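Local atomic coordinates of penicillin-binding protein activator LpoB (Salmonella enterica subsp. enterica serovar Typhimurium, PDB entry 4Q6V), a protein that probably regulates peptidoglycan synthesis as an outer-membrane lipoprotein, interacting with penicillin-binding protein 1B, whose function depends on it. Residues 82-87 and 99-104. Residues are numbered along the deposited sequence; the frame is centred on the assembly and turned at random.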
ATOM      1  N   GLY A  82      -2.250  -7.445   7.659  1.00 47.01           N
ATOM      2  CA  GLY A  82      -2.427  -6.342   8.619  1.00 50.60           C
ATOM      3  C   GLY A  82      -1.110  -5.953   9.277  1.00 51.68           C
ATOM      4  O   GLY A  82      -0.650  -4.809   9.100  1.00 62.37           O
ATOM      5  N   THR A  83      -0.499  -6.903   9.993  1.00 41.77           N
ATOM      6  CA  THR A  83       0.544  -6.573  10.963  1.00 41.25           C
ATOM      7  C   THR A  83       1.856  -6.345  10.226  1.00 35.40           C
ATOM      8  O   THR A  83       1.975  -6.697   9.076  1.00 33.95           O
ATOM      9  CB  THR A  83       0.684  -7.596  12.120  1.00 41.59           C
ATOM     10  OG1 THR A  83       1.470  -8.707  11.707  1.00 46.50           O
ATOM     11  CG2 THR A  83      -0.673  -8.064  12.620  1.00 39.51           C
ATOM     12  N   ARG A  84       2.813  -5.721  10.901  1.00 35.04           N
ATOM     13  CA  ARG A  84       4.085  -5.402  10.289  1.00 31.33           C
ATOM     14  C   ARG A  84       4.957  -6.664  10.127  1.00 30.68           C
ATOM     15  O   ARG A  84       5.713  -6.816   9.159  1.00 25.14           O
ATOM     16  CB  ARG A  84       4.782  -4.301  11.099  1.00 30.40           C
ATOM     17  CG  ARG A  84       4.077  -2.963  11.111  1.00 29.73           C
ATOM     18  CD  ARG A  84       4.942  -1.872  11.745  1.00 29.65           C
ATOM     19  NE  ARG A  84       4.221  -0.600  11.751  1.00 32.01           N
ATOM     20  CZ  ARG A  84       4.640   0.512  12.371  1.00 34.95           C
ATOM     21  NH1 ARG A  84       5.795   0.534  13.045  1.00 30.16           N
ATOM     22  NH2 ARG A  84       3.905   1.617  12.300  1.00 33.18           N
ATOM     23  N   SER A  85       4.880  -7.590  11.074  1.00 30.43           N
ATOM     24  CA  SER A  85       5.755  -8.757  11.025  1.00 35.01           C
ATOM     25  C   SER A  85       5.338  -9.698   9.909  1.00 31.68           C
ATOM     26  O   SER A  85       6.178 -10.346   9.312  1.00 33.50           O
ATOM     27  CB  SER A  85       5.746  -9.486  12.384  1.00 42.19           C
ATOM     28  OG  SER A  85       4.462 -10.012  12.702  1.00 49.19           O
ATOM     29  N   LYS A  86       4.045  -9.773   9.625  1.00 31.37           N
ATOM     30  CA  LYS A  86       3.568 -10.556   8.477  1.00 32.67           C
ATOM     31  C   LYS A  86       3.960  -9.887   7.157  1.00 31.44           C
ATOM     32  O   LYS A  86       4.338 -10.540   6.211  1.00 28.54           O
ATOM     33  CB  LYS A  86       2.057 -10.726   8.522  1.00 32.79           C
ATOM     34  CG  LYS A  86       1.573 -11.744   9.545  1.00 34.70           C
ATOM     35  CD  LYS A  86       0.055 -11.831   9.524  1.00 33.33           C
ATOM     36  CE  LYS A  86      -0.482 -12.596  10.730  1.00 34.27           C
ATOM     37  NZ  LYS A  86      -1.952 -12.783  10.602  1.00 30.96           N
ATOM     38  N   ALA A  87       3.901  -8.565   7.106  1.00 30.69           N
ATOM     39  CA  ALA A  87       4.217  -7.822   5.891  1.00 28.84           C
ATOM     40  C   ALA A  87       5.697  -7.928   5.558  1.00 27.87           C
ATOM     41  O   ALA A  87       6.077  -8.136   4.412  1.00 27.87           O
ATOM     42  CB  ALA A  87       3.767  -6.381   6.016  1.00 26.30           C
ATOM     43  N   VAL A  99       7.504  -1.727   1.746  1.00 17.06           N
ATOM     44  CA  VAL A  99       6.098  -2.042   1.917  1.00 15.18           C
ATOM     45  C   VAL A  99       5.282  -0.779   2.072  1.00 14.20           C
ATOM     46  O   VAL A  99       5.627   0.123   2.882  1.00 12.95           O
ATOM     47  CB  VAL A  99       5.860  -2.990   3.120  1.00 14.84           C
ATOM     48  CG1 VAL A  99       4.405  -3.065   3.457  1.00 14.92           C
ATOM     49  CG2 VAL A  99       6.367  -4.373   2.825  1.00 15.13           C
ATOM     50  N   LEU A 100       4.189  -0.699   1.324  1.00 13.96           N
ATOM     51  CA  LEU A 100       3.275   0.438   1.445  1.00 14.66           C
ATOM     52  C   LEU A 100       1.976   0.063   2.143  1.00 14.73           C
ATOM     53  O   LEU A 100       1.218  -0.793   1.633  1.00 13.20           O
ATOM     54  CB  LEU A 100       3.038   1.095   0.082  1.00 15.19           C
ATOM     55  CG  LEU A 100       2.132   2.330   0.087  1.00 14.92           C
ATOM     56  CD1 LEU A 100       2.718   3.454   0.881  1.00 16.12           C
ATOM     57  CD2 LEU A 100       1.959   2.784  -1.353  1.00 16.17           C
ATOM     58  N   TYR A 101       1.753   0.675   3.302  1.00 15.39           N
ATOM     59  CA  TYR A 101       0.470   0.557   3.951  1.00 17.29           C
ATOM     60  C   TYR A 101      -0.424   1.738   3.631  1.00 18.52           C
ATOM     61  O   TYR A 101       0.079   2.850   3.559  1.00 20.78           O
ATOM     62  CB  TYR A 101       0.647   0.407   5.446  1.00 18.44           C
ATOM     63  CG  TYR A 101       1.619  -0.662   5.900  1.00 19.47           C
ATOM     64  CD1 TYR A 101       1.207  -1.977   6.092  1.00 22.37           C
ATOM     65  CD2 TYR A 101       2.934  -0.320   6.227  1.00 21.63           C
ATOM     66  CE1 TYR A 101       2.081  -2.953   6.551  1.00 21.55           C
ATOM     67  CE2 TYR A 101       3.819  -1.284   6.711  1.00 22.69           C
ATOM     68  CZ  TYR A 101       3.380  -2.581   6.870  1.00 23.20           C
ATOM     69  OH  TYR A 101       4.275  -3.541   7.304  1.00 27.49           O
ATOM     70  N   SER A 102      -1.721   1.498   3.478  1.00 20.20           N
ATOM     71  CA  SER A 102      -2.723   2.549   3.347  1.00 21.42           C
ATOM     72  C   SER A 102      -4.087   2.156   3.938  1.00 20.96           C
ATOM     73  O   SER A 102      -4.450   0.960   4.023  1.00 19.95           O
ATOM     74  CB  SER A 102      -2.813   2.978   1.866  1.00 21.29           C
ATOM     75  OG  SER A 102      -3.243   1.917   1.080  1.00 26.52           O
ATOM     76  N   SER A 103      -4.840   3.164   4.365  1.00 20.35           N
ATOM     77  CA  SER A 103      -6.155   2.925   4.939  1.00 21.80           C
ATOM     78  C   SER A 103      -7.000   4.153   4.830  1.00 20.01           C
ATOM     79  O   SER A 103      -6.439   5.236   4.831  1.00 20.93           O
ATOM     80  CB  SER A 103      -6.064   2.532   6.421  1.00 24.46           C
ATOM     81  OG  SER A 103      -5.723   3.677   7.177  1.00 25.98           O
ATOM     82  N   ALA A 104      -8.320   3.949   4.724  1.00 19.84           N
ATOM     83  CA  ALA A 104      -9.320   5.007   4.707  1.00 19.41           C
ATOM     84  C   ALA A 104     -10.108   4.949   6.013  1.00 20.15           C
ATOM     85  O   ALA A 104     -10.525   3.875   6.427  1.00 20.45           O
ATOM     86  CB  ALA A 104     -10.243   4.894   3.506  1.00 20.15           C
TER
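Tyr-101 reaches from strand 98-106 to the first turn of helix 84-94, and its ring and hydroxyl make most of the strand's contact there. Ala-87 CB lies 3.2 Å from Tyr-101 OH and 3.9 Å from Tyr-101 CE1, an oblique approach to the outer end of the ring. With CG anti to its own carbonyl carbon (chi1 -51°), Tyr-101 sends the phenol out from the strand to the helix. The methyl CG1 of Val-99, two residues earlier on the strand, sits 3.6 Å above one face of this ring, offset toward its rim. Val-99 also meets the helix itself, its CG1 lying 4.2 Å from Ala-87 CB. Arg-84 meets the hydroxyl with its backbone CA, 3.5 Å from Tyr-101 OH, and with the base of its side chain, CG at 3.9 Å, while the rest of the chain runs on extended, crossing the tyrosine at about a right angle.

No hydrogen bond joins the two segments. Tyr-101 OH, buried by the contact, has no hydrogen-bonding partner in the model; its nearest neighbours across the contact are carbon atoms of Ala-87 and Arg-84. On the helix side, Thr-83 occupies the N-cap position, and its OG1 makes a weak hydrogen bond of 3.4 Å with Ser-85 OG. Lys-86 turns away to a salt bridge with Asp-79.

Strand 98-106 lies between strands 25-35 and 112-119, with helix 41-54 packed against Leu-100 and Ser-102. The contact thus joins the start of a helix to the strand that follows it, helix-on-sheet packing within the mixed alpha-beta fold of the LpoB C-terminal domain.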